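PDB 5HFT: gamma-glutamyltranspeptidase from Klebsiella pneumoniae subsp. pneumoniae, which catalyses the conversion of oxamate to oxalate in uric acid degradation and belongs to the gamma-glutamyltransferase family. Local coordinates for residues A94-G102 against L125-E136; Q279-L287 against A310-R318. All coordinates share one frame; numbering follows the deposited sequence.

Interaction 1: residues A94-G102 against L125-E136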
ATOM      1  N   ALA A  94       1.945  13.785  -1.959  1.00 40.87           N
ATOM      2  CA  ALA A  94       2.514  12.459  -1.792  1.00 33.56           C
ATOM      3  C   ALA A  94       3.187  12.325  -0.430  1.00 37.93           C
ATOM      4  O   ALA A  94       3.732  13.287   0.112  1.00 40.86           O
ATOM      5  CB  ALA A  94       3.510  12.155  -2.906  1.00 38.09           C
ATOM      6  N   ILE A  95       3.106  11.125   0.138  1.00 41.01           N
ATOM      7  CA  ILE A  95       3.698  10.808   1.431  1.00 34.73           C
ATOM      8  C   ILE A  95       4.482   9.517   1.255  1.00 37.26           C
ATOM      9  O   ILE A  95       3.890   8.456   1.033  1.00 38.52           O
ATOM     10  CB  ILE A  95       2.652  10.649   2.534  1.00 30.90           C
ATOM     11  CG1 ILE A  95       1.757  11.876   2.638  1.00 32.30           C
ATOM     12  CG2 ILE A  95       3.353  10.402   3.855  1.00 35.98           C
ATOM     13  CD1 ILE A  95       0.804  11.797   3.807  1.00 32.62           C
ATOM     14  N   ASP A  96       5.803   9.601   1.327  1.00 36.71           N
ATOM     15  CA  ASP A  96       6.652   8.416   1.328  1.00 36.05           C
ATOM     16  C   ASP A  96       6.905   8.092   2.793  1.00 37.11           C
ATOM     17  O   ASP A  96       7.763   8.695   3.441  1.00 39.49           O
ATOM     18  CB  ASP A  96       7.956   8.670   0.580  1.00 39.31           C
ATOM     19  CG  ASP A  96       8.865   7.453   0.559  1.00 38.74           C
ATOM     20  OD1 ASP A  96       8.607   6.507   1.323  1.00 38.71           O
ATOM     21  OD2 ASP A  96       9.879   7.461  -0.174  1.00 45.01           O
ATOM     22  N   ALA A  97       6.161   7.144   3.331  1.00 37.03           N
ATOM     23  CA  ALA A  97       6.329   6.821   4.743  1.00 38.47           C
ATOM     24  C   ALA A  97       7.124   5.531   4.908  1.00 35.95           C
ATOM     25  O   ALA A  97       6.676   4.594   5.555  1.00 38.03           O
ATOM     26  CB  ALA A  97       4.961   6.743   5.423  1.00 37.05           C
ATOM     27  N   SER A  98       8.306   5.452   4.303  1.00 32.30           N
ATOM     28  CA  SER A  98       9.136   4.264   4.393  1.00 35.45           C
ATOM     29  C   SER A  98      10.404   4.564   5.186  1.00 43.29           C
ATOM     30  O   SER A  98      11.031   5.612   5.008  1.00 50.15           O
ATOM     31  CB  SER A  98       9.466   3.708   3.005  1.00 33.99           C
ATOM     32  OG  SER A  98      10.348   4.544   2.299  1.00 42.06           O
ATOM     33  N   GLY A  99      10.785   3.634   6.056  1.00 44.56           N
ATOM     34  CA  GLY A  99      11.895   3.864   6.960  1.00 44.89           C
ATOM     35  C   GLY A  99      13.252   3.517   6.386  1.00 40.15           C
ATOM     36  O   GLY A  99      13.382   2.736   5.450  1.00 41.07           O
ATOM     37  N   ALA A 100      14.276   4.116   6.982  1.00 44.39           N
ATOM     38  CA  ALA A 100      15.653   3.904   6.568  1.00 46.84           C
ATOM     39  C   ALA A 100      16.300   2.761   7.353  1.00 40.88           C
ATOM     40  O   ALA A 100      15.820   2.353   8.412  1.00 39.04           O
ATOM     41  CB  ALA A 100      16.458   5.191   6.749  1.00 43.12           C
ATOM     42  N   ALA A 101      17.401   2.239   6.806  1.00 43.63           N
ATOM     43  CA  ALA A 101      18.187   1.236   7.519  1.00 44.74           C
ATOM     44  C   ALA A 101      18.580   1.751   8.898  1.00 45.39           C
ATOM     45  O   ALA A 101      18.698   2.960   9.126  1.00 47.13           O
ATOM     46  CB  ALA A 101      19.441   0.859   6.723  1.00 37.66           C
ATOM     47  N   GLY A 102      18.781   0.824   9.831  1.00 45.52           N
ATOM     48  CA  GLY A 102      19.165   1.218  11.169  1.00 45.49           C
ATOM     49  C   GLY A 102      20.609   1.684  11.244  1.00 44.43           C
ATOM     50  O   GLY A 102      21.463   1.335  10.423  1.00 42.84           O
ATOM     51  N   LEU A 125      16.005  -4.796   9.360  1.00 41.48           N
ATOM     52  CA  LEU A 125      17.056  -3.785   9.425  1.00 38.88           C
ATOM     53  C   LEU A 125      16.604  -2.355   9.081  1.00 47.66           C
ATOM     54  O   LEU A 125      17.307  -1.407   9.455  1.00 46.68           O
ATOM     55  CB  LEU A 125      18.214  -4.183   8.494  1.00 41.31           C
ATOM     56  CG  LEU A 125      18.104  -3.898   6.987  1.00 47.37           C
ATOM     57  CD1 LEU A 125      19.384  -4.295   6.265  1.00 40.94           C
ATOM     58  CD2 LEU A 125      16.890  -4.581   6.343  1.00 45.90           C
ATOM     59  N   THR A 126      15.475  -2.150   8.383  1.00 46.83           N
ATOM     60  CA  THR A 126      14.985  -0.797   8.116  1.00 42.11           C
ATOM     61  C   THR A 126      13.825  -0.442   9.036  1.00 41.75           C
ATOM     62  O   THR A 126      13.105  -1.316   9.530  1.00 45.91           O
ATOM     63  CB  THR A 126      14.524  -0.598   6.674  1.00 40.85           C
ATOM     64  OG1 THR A 126      13.333  -1.355   6.457  1.00 48.14           O
ATOM     65  CG2 THR A 126      15.596  -0.992   5.667  1.00 40.94           C
ATOM     66  N   VAL A 127      13.669   0.862   9.266  1.00 34.45           N
ATOM     67  CA  VAL A 127      12.632   1.407  10.142  1.00 36.69           C
ATOM     68  C   VAL A 127      11.240   1.247   9.512  1.00 41.51           C
ATOM     69  O   VAL A 127      11.091   1.130   8.289  1.00 44.16           O
ATOM     70  CB  VAL A 127      12.962   2.887  10.425  1.00 43.35           C
ATOM     71  CG1 VAL A 127      11.842   3.609  11.190  1.00 43.18           C
ATOM     72  CG2 VAL A 127      14.284   3.005  11.150  1.00 38.76           C
ATOM     73  N   ALA A 128      10.210   1.192  10.359  1.00 35.32           N
ATOM     74  CA  ALA A 128       8.832   0.997   9.927  1.00 32.70           C
ATOM     75  C   ALA A 128       8.127   2.347   9.790  1.00 40.37           C
ATOM     76  O   ALA A 128       8.032   3.106  10.761  1.00 40.49           O
ATOM     77  CB  ALA A 128       8.101   0.100  10.922  1.00 34.26           C
ATOM     78  N   GLY A 129       7.609   2.641   8.599  1.00 37.56           N
ATOM     79  CA  GLY A 129       7.148   3.989   8.327  1.00 35.52           C
ATOM     80  C   GLY A 129       5.669   4.336   8.401  1.00 38.90           C
ATOM     81  O   GLY A 129       5.357   5.504   8.654  1.00 36.84           O
ATOM     82  N   THR A 130       4.755   3.371   8.188  1.00 38.65           N
ATOM     83  CA  THR A 130       3.337   3.703   8.027  1.00 30.94           C
ATOM     84  C   THR A 130       2.858   4.660   9.096  1.00 34.36           C
ATOM     85  O   THR A 130       2.175   5.647   8.803  1.00 39.62           O
ATOM     86  CB  THR A 130       2.424   2.473   8.077  1.00 37.57           C
ATOM     87  OG1 THR A 130       2.883   1.485   9.026  1.00 35.36           O
ATOM     88  CG2 THR A 130       2.191   1.893   6.723  1.00 35.82           C
ATOM     89  N   VAL A 131       3.194   4.377  10.350  1.00 32.32           N
ATOM     90  CA  VAL A 131       2.631   5.171  11.431  1.00 33.57           C
ATOM     91  C   VAL A 131       3.023   6.621  11.258  1.00 36.55           C
ATOM     92  O   VAL A 131       2.209   7.525  11.483  1.00 37.05           O
ATOM     93  CB  VAL A 131       3.068   4.614  12.794  1.00 37.08           C
ATOM     94  CG1 VAL A 131       2.439   5.419  13.930  1.00 34.32           C
ATOM     95  CG2 VAL A 131       2.671   3.151  12.884  1.00 33.06           C
ATOM     96  N   SER A 132       4.253   6.864  10.792  1.00 36.50           N
ATOM     97  CA  SER A 132       4.634   8.223  10.412  1.00 40.52           C
ATOM     98  C   SER A 132       3.805   8.731   9.229  1.00 40.69           C
ATOM     99  O   SER A 132       3.519   9.927   9.142  1.00 41.38           O
ATOM    100  CB  SER A 132       6.140   8.294  10.120  1.00 36.16           C
ATOM    101  OG  SER A 132       6.504   7.622   8.928  1.00 34.25           O
ATOM    102  N   GLY A 133       3.363   7.844   8.339  1.00 36.52           N
ATOM    103  CA  GLY A 133       2.455   8.284   7.304  1.00 35.95           C
ATOM    104  C   GLY A 133       1.124   8.697   7.889  1.00 36.72           C
ATOM    105  O   GLY A 133       0.556   9.715   7.502  1.00 36.34           O
ATOM    106  N   TRP A 134       0.621   7.936   8.857  1.00 39.10           N
ATOM    107  CA  TRP A 134      -0.634   8.336   9.479  1.00 40.47           C
ATOM    108  C   TRP A 134      -0.492   9.689  10.166  1.00 38.53           C
ATOM    109  O   TRP A 134      -1.358  10.554  10.015  1.00 43.54           O
ATOM    110  CB  TRP A 134      -1.111   7.289  10.487  1.00 37.52           C
ATOM    111  CG  TRP A 134      -1.118   5.860  10.014  1.00 33.07           C
ATOM    112  CD1 TRP A 134      -0.883   5.388   8.747  1.00 34.71           C
ATOM    113  CD2 TRP A 134      -1.295   4.716  10.839  1.00 29.73           C
ATOM    114  NE1 TRP A 134      -0.939   4.012   8.734  1.00 30.89           N
ATOM    115  CE2 TRP A 134      -1.189   3.578  10.012  1.00 33.58           C
ATOM    116  CE3 TRP A 134      -1.538   4.540  12.202  1.00 29.88           C
ATOM    117  CZ2 TRP A 134      -1.326   2.287  10.511  1.00 32.26           C
ATOM    118  CZ3 TRP A 134      -1.686   3.260  12.687  1.00 30.42           C
ATOM    119  CH2 TRP A 134      -1.575   2.155  11.849  1.00 27.36           C
ATOM    120  N   VAL A 135       0.608   9.906  10.897  1.00 44.60           N
ATOM    121  CA  VAL A 135       0.742  11.157  11.645  1.00 43.21           C
ATOM    122  C   VAL A 135       0.830  12.332  10.685  1.00 39.43           C
ATOM    123  O   VAL A 135       0.237  13.387  10.935  1.00 40.88           O
ATOM    124  CB  VAL A 135       1.939  11.121  12.628  1.00 41.34           C
ATOM    125  CG1 VAL A 135       3.256  10.976  11.928  1.00 40.17           C
ATOM    126  CG2 VAL A 135       1.986  12.393  13.456  1.00 36.67           C
ATOM    127  N   GLU A 136       1.529  12.158   9.553  1.00 42.36           N
ATOM    128  CA  GLU A 136       1.671  13.243   8.578  1.00 48.58           C
ATOM    129  C   GLU A 136       0.362  13.515   7.834  1.00 42.34           C
ATOM    130  O   GLU A 136      -0.049  14.672   7.677  1.00 43.13           O
ATOM    131  CB  GLU A 136       2.790  12.923   7.585  1.00 43.54           C
ATOM    132  CG  GLU A 136       2.754  13.834   6.353  1.00 45.53           C
ATOM    133  CD  GLU A 136       3.662  15.036   6.480  1.00 45.56           C
ATOM    134  OE1 GLU A 136       4.549  15.000   7.362  1.00 54.60           O
ATOM    135  OE2 GLU A 136       3.507  16.002   5.696  1.00 40.94           O
TER

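Interaction 2: residues Q279-L287 against A310-R318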
ATOM      1  N   GLN A 279      12.505   4.463 -11.357  1.00 68.83           N
ATOM      2  CA  GLN A 279      11.597   3.314 -11.340  1.00 68.21           C
ATOM      3  C   GLN A 279      10.272   3.572 -12.046  1.00 68.10           C
ATOM      4  O   GLN A 279       9.648   2.625 -12.543  1.00 72.06           O
ATOM      5  CB  GLN A 279      11.308   2.876  -9.895  1.00 56.48           C
ATOM      6  N   GLY A 280       9.828   4.824 -12.111  1.00 62.70           N
ATOM      7  CA  GLY A 280       8.483   5.100 -12.571  1.00 59.33           C
ATOM      8  C   GLY A 280       8.405   5.710 -13.952  1.00 60.93           C
ATOM      9  O   GLY A 280       7.313   5.822 -14.520  1.00 60.23           O
ATOM     10  N   LEU A 281       9.545   6.141 -14.493  1.00 58.56           N
ATOM     11  CA  LEU A 281       9.559   6.635 -15.863  1.00 55.49           C
ATOM     12  C   LEU A 281       9.011   5.592 -16.830  1.00 54.87           C
ATOM     13  O   LEU A 281       8.165   5.901 -17.679  1.00 53.48           O
ATOM     14  CB  LEU A 281      10.976   7.035 -16.267  1.00 53.06           C
ATOM     15  CG  LEU A 281      11.154   7.223 -17.775  1.00 47.27           C
ATOM     16  CD1 LEU A 281      10.724   8.613 -18.228  1.00 48.24           C
ATOM     17  CD2 LEU A 281      12.580   6.925 -18.177  1.00 51.60           C
ATOM     18  N   VAL A 282       9.460   4.341 -16.697  1.00 54.51           N
ATOM     19  CA  VAL A 282       9.072   3.317 -17.666  1.00 54.00           C
ATOM     20  C   VAL A 282       7.563   3.090 -17.644  1.00 59.53           C
ATOM     21  O   VAL A 282       6.922   3.028 -18.699  1.00 64.24           O
ATOM     22  CB  VAL A 282       9.863   2.014 -17.431  1.00 61.33           C
ATOM     23  CG1 VAL A 282       9.649   1.460 -16.018  1.00 67.18           C
ATOM     24  CG2 VAL A 282       9.496   0.986 -18.480  1.00 61.28           C
ATOM     25  N   SER A 283       6.959   3.011 -16.456  1.00 60.57           N
ATOM     26  CA  SER A 283       5.529   2.728 -16.392  1.00 54.05           C
ATOM     27  C   SER A 283       4.715   3.872 -16.983  1.00 51.73           C
ATOM     28  O   SER A 283       3.820   3.644 -17.803  1.00 52.77           O
ATOM     29  CB  SER A 283       5.098   2.444 -14.953  1.00 57.15           C
ATOM     30  OG  SER A 283       3.695   2.189 -14.914  1.00 63.31           O
ATOM     31  N   LEU A 284       5.018   5.112 -16.585  1.00 52.90           N
ATOM     32  CA  LEU A 284       4.240   6.252 -17.067  1.00 49.06           C
ATOM     33  C   LEU A 284       4.416   6.459 -18.565  1.00 50.10           C
ATOM     34  O   LEU A 284       3.459   6.814 -19.259  1.00 49.18           O
ATOM     35  CB  LEU A 284       4.660   7.525 -16.333  1.00 44.07           C
ATOM     36  CG  LEU A 284       4.190   7.724 -14.897  1.00 47.47           C
ATOM     37  CD1 LEU A 284       4.663   9.083 -14.370  1.00 40.50           C
ATOM     38  CD2 LEU A 284       2.674   7.559 -14.781  1.00 43.06           C
ATOM     39  N   ALA A 285       5.621   6.213 -19.090  1.00 53.19           N
ATOM     40  CA  ALA A 285       5.847   6.376 -20.526  1.00 51.63           C
ATOM     41  C   ALA A 285       4.978   5.431 -21.340  1.00 54.79           C
ATOM     42  O   ALA A 285       4.505   5.793 -22.424  1.00 57.73           O
ATOM     43  CB  ALA A 285       7.318   6.162 -20.855  1.00 56.37           C
ATOM     44  N   ILE A 286       4.773   4.211 -20.840  1.00 57.39           N
ATOM     45  CA  ILE A 286       3.874   3.267 -21.503  1.00 52.12           C
ATOM     46  C   ILE A 286       2.582   3.971 -21.881  1.00 56.63           C
ATOM     47  O   ILE A 286       2.203   4.032 -23.056  1.00 61.70           O
ATOM     48  CB  ILE A 286       3.602   2.051 -20.603  1.00 51.44           C
ATOM     49  CG1 ILE A 286       4.912   1.345 -20.261  1.00 52.57           C
ATOM     50  CG2 ILE A 286       2.689   1.073 -21.310  1.00 53.41           C
ATOM     51  CD1 ILE A 286       4.733   0.109 -19.416  1.00 52.60           C
ATOM     52  N   LEU A 287       1.923   4.572 -20.888  1.00 57.49           N
ATOM     53  CA  LEU A 287       0.646   5.235 -21.131  1.00 50.64           C
ATOM     54  C   LEU A 287       0.806   6.401 -22.093  1.00 53.06           C
ATOM     55  O   LEU A 287      -0.076   6.644 -22.922  1.00 60.20           O
ATOM     56  CB  LEU A 287       0.031   5.685 -19.803  1.00 47.16           C
ATOM     57  CG  LEU A 287       0.132   4.603 -18.717  1.00 47.10           C
ATOM     58  CD1 LEU A 287      -0.341   5.054 -17.338  1.00 46.33           C
ATOM     59  CD2 LEU A 287      -0.585   3.349 -19.138  1.00 46.65           C
ATOM     60  N   ALA A 310       4.520  -0.661 -27.223  1.00 62.64           N
ATOM     61  CA  ALA A 310       4.880   0.592 -26.569  1.00 63.81           C
ATOM     62  C   ALA A 310       5.823   0.357 -25.393  1.00 64.85           C
ATOM     63  O   ALA A 310       6.699   1.188 -25.123  1.00 63.67           O
ATOM     64  CB  ALA A 310       3.618   1.327 -26.112  1.00 54.16           C
ATOM     65  N   THR A 311       5.671  -0.771 -24.693  1.00 64.28           N
ATOM     66  CA  THR A 311       6.529  -1.056 -23.547  1.00 59.76           C
ATOM     67  C   THR A 311       7.933  -1.435 -23.992  1.00 64.12           C
ATOM     68  O   THR A 311       8.914  -1.072 -23.332  1.00 65.94           O
ATOM     69  CB  THR A 311       5.918  -2.168 -22.696  1.00 59.35           C
ATOM     70  OG1 THR A 311       4.595  -1.788 -22.304  1.00 63.06           O
ATOM     71  CG2 THR A 311       6.744  -2.408 -21.443  1.00 58.29           C
ATOM     72  N   LYS A 312       8.052  -2.170 -25.101  1.00 66.43           N
ATOM     73  CA  LYS A 312       9.366  -2.443 -25.668  1.00 55.48           C
ATOM     74  C   LYS A 312      10.107  -1.136 -25.933  1.00 62.85           C
ATOM     75  O   LYS A 312      11.166  -0.879 -25.349  1.00 64.19           O
ATOM     76  CB  LYS A 312       9.224  -3.279 -26.944  1.00 55.80           C
ATOM     77  N   ARG A 313       9.520  -0.261 -26.760  1.00 65.17           N
ATOM     78  CA  ARG A 313      10.116   1.040 -27.064  1.00 62.92           C
ATOM     79  C   ARG A 313      10.242   1.945 -25.840  1.00 64.34           C
ATOM     80  O   ARG A 313      10.860   3.012 -25.947  1.00 65.54           O
ATOM     81  CB  ARG A 313       9.298   1.759 -28.148  1.00 59.28           C
ATOM     82  N   ALA A 314       9.685   1.556 -24.691  1.00 62.33           N
ATOM     83  CA  ALA A 314       9.686   2.409 -23.506  1.00 64.10           C
ATOM     84  C   ALA A 314      10.907   2.175 -22.622  1.00 65.23           C
ATOM     85  O   ALA A 314      11.587   3.138 -22.254  1.00 66.39           O
ATOM     86  CB  ALA A 314       8.406   2.199 -22.696  1.00 65.01           C
ATOM     87  N   PHE A 315      11.190   0.915 -22.265  1.00 60.44           N
ATOM     88  CA  PHE A 315      12.440   0.602 -21.575  1.00 63.68           C
ATOM     89  C   PHE A 315      13.638   1.171 -22.329  1.00 61.81           C
ATOM     90  O   PHE A 315      14.601   1.660 -21.721  1.00 57.12           O
ATOM     91  CB  PHE A 315      12.597  -0.914 -21.416  1.00 64.50           C
ATOM     92  CG  PHE A 315      11.783  -1.506 -20.300  1.00 63.97           C
ATOM     93  CD1 PHE A 315      10.468  -1.888 -20.507  1.00 59.40           C
ATOM     94  CD2 PHE A 315      12.347  -1.709 -19.045  1.00 67.45           C
ATOM     95  CE1 PHE A 315       9.720  -2.451 -19.479  1.00 60.73           C
ATOM     96  CE2 PHE A 315      11.601  -2.269 -18.012  1.00 66.11           C
ATOM     97  CZ  PHE A 315      10.286  -2.638 -18.234  1.00 61.75           C
ATOM     98  N   ALA A 316      13.586   1.117 -23.662  1.00 62.23           N
ATOM     99  CA  ALA A 316      14.629   1.719 -24.482  1.00 61.80           C
ATOM    100  C   ALA A 316      14.822   3.190 -24.140  1.00 62.74           C
ATOM    101  O   ALA A 316      15.960   3.672 -24.061  1.00 66.54           O
ATOM    102  CB  ALA A 316      14.283   1.551 -25.960  1.00 53.04           C
ATOM    103  N   LEU A 317      13.721   3.912 -23.914  1.00 59.34           N
ATOM    104  CA  LEU A 317      13.810   5.332 -23.599  1.00 59.28           C
ATOM    105  C   LEU A 317      14.504   5.586 -22.273  1.00 58.58           C
ATOM    106  O   LEU A 317      15.056   6.673 -22.082  1.00 61.11           O
ATOM    107  CB  LEU A 317      12.418   5.966 -23.569  1.00 63.37           C
ATOM    108  CG  LEU A 317      12.351   7.474 -23.303  1.00 55.65           C
ATOM    109  CD1 LEU A 317      12.549   8.248 -24.585  1.00 49.10           C
ATOM    110  CD2 LEU A 317      11.027   7.836 -22.650  1.00 64.62           C
ATOM    111  N   ARG A 318      14.482   4.618 -21.350  1.00 56.66           N
ATOM    112  CA  ARG A 318      15.248   4.773 -20.116  1.00 61.25           C
ATOM    113  C   ARG A 318      16.749   4.706 -20.389  1.00 63.20           C
ATOM    114  O   ARG A 318      17.524   5.493 -19.832  1.00 65.70           O
ATOM    115  CB  ARG A 318      14.838   3.711 -19.091  1.00 62.42           C
ATOM    116  CG  ARG A 318      15.347   3.979 -17.659  1.00 61.33           C
ATOM    117  CD  ARG A 318      14.932   2.886 -16.680  1.00 58.94           C
ATOM    118  NE  ARG A 318      15.415   1.575 -17.100  1.00 61.66           N
ATOM    119  CZ  ARG A 318      14.941   0.423 -16.633  1.00 69.75           C
ATOM    120  NH1 ARG A 318      13.969   0.420 -15.729  1.00 62.11           N
ATOM    121  NH2 ARG A 318      15.433  -0.730 -17.074  1.00 70.84           N
TER

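Interaction 1: residues A94-G102 against L125-E136
A97 lays its methyl on the first turn of helix 130-136: CB meets G133 CA at 3.5 Å, and S132 OG lies beside it. The lack of a side chain at G133 lets the strand sit this close, its axis passing 7.3 Å from that of the helix segment. I95, two residues earlier, points the same way. Its CG2, anti to the backbone N (CG1 at chi1 -55°), reaches G133 CA, and its CD1 packs at 3.8 Å on CG of E136. The E136 chain bends at chi2, and its OE2 forms a salt bridge with R258. D96 faces the other way and accepts S98 OG on the syn side of OD1 (2.8 Å).

Beyond the strand, 98-102 runs antiparallel beside 125-128, mostly extended. A101 and T126 form a single non-hydrogen-bonded antiparallel pair, their CA atoms 3.8 Å apart, flanked by two backbone bonds. V127 N donates to A100 O at 2.8 Å from above the carbonyl plane, whereas G102 N meets L125 O (2.7 Å) nearly end-on to the carbonyl. T126 directs CG2 over the A101 backbone, and V127 CB lies 3.5 Å from A100 O.

Between these two regions G99 and G129 bring the backbones together, and the amides of both donate to D80 OD1, a carboxylate shared by the two segments. Strand 80-86 pairs with strand 93-97, and W134, on the far side of the helix, packs on helix 56-70. A second protein chain touches A100, A101 and T126. A helix laid on a beta-sheet and continued by a paired extended chain fits the layered alpha/beta fold of the gamma-glutamyltransferase family, whose members are Ntn hydrolases.

Interaction 2: residues Q279-L287 against A310-R318
The F315 ring carries V282 CG2 over one face, almost exactly above its centre: a CH-pi contact of 3.5 Å to the centroid, 9° off the ring normal. At the ring edge, in its plane, lie T311 O and R318 NH2. With CG2 anti to the backbone N (CG1 at chi1 58°), V282 lays CG2 on the ring, while CG1 only comes near the R318 guanidinium, NH1 being 4.5 Å away and its approach oblique. The alkyl part of R318 runs back to L281, whose CD2 touches R318 CB at 4.0 Å.

Helices 279-287 and 310-318 form a loosely antiparallel pair, their axes 8.8 Å apart at an angle of 142°, with no hydrogen bond between them. Alanines meet larger apolar side chains: A314 CB lies 4.3 Å from I286 CG1, and A285 CB comes near L317 CD2. At the other end I286 crosses T311, its CD1 3.5 Å from T311 OG1, a hydroxyl that is hydrogen-bonded to a polar side chain of a second protein chain. L284 and L287, which take no part in this interface, pack on strands 262-266 and 269-273, while L336 covers L281 and A285.

From the N terminus the chain passes two short strands, helices 40-51 and 56-70 and strand 80-86 before strand 93-97 brings in interaction 1, which closes a 22-residue loop without helix or strand and joins the strand to the start of helix 130-144. After the hairpin of strands 262-266 and 269-273, interaction 2 pairs helix 277-287 with helix 309-318 across a second 22-residue connection that holds helix 301-305 and several unmodelled gaps. The loops follow in series, neither nesting nor crossing. The centre of the buried interaction 1 is about 9 Å from the centre of the chain, that of the partly buried interaction 2 about 25 Å. Their nearest atoms are about 11 Å apart, and both border the second protein chain.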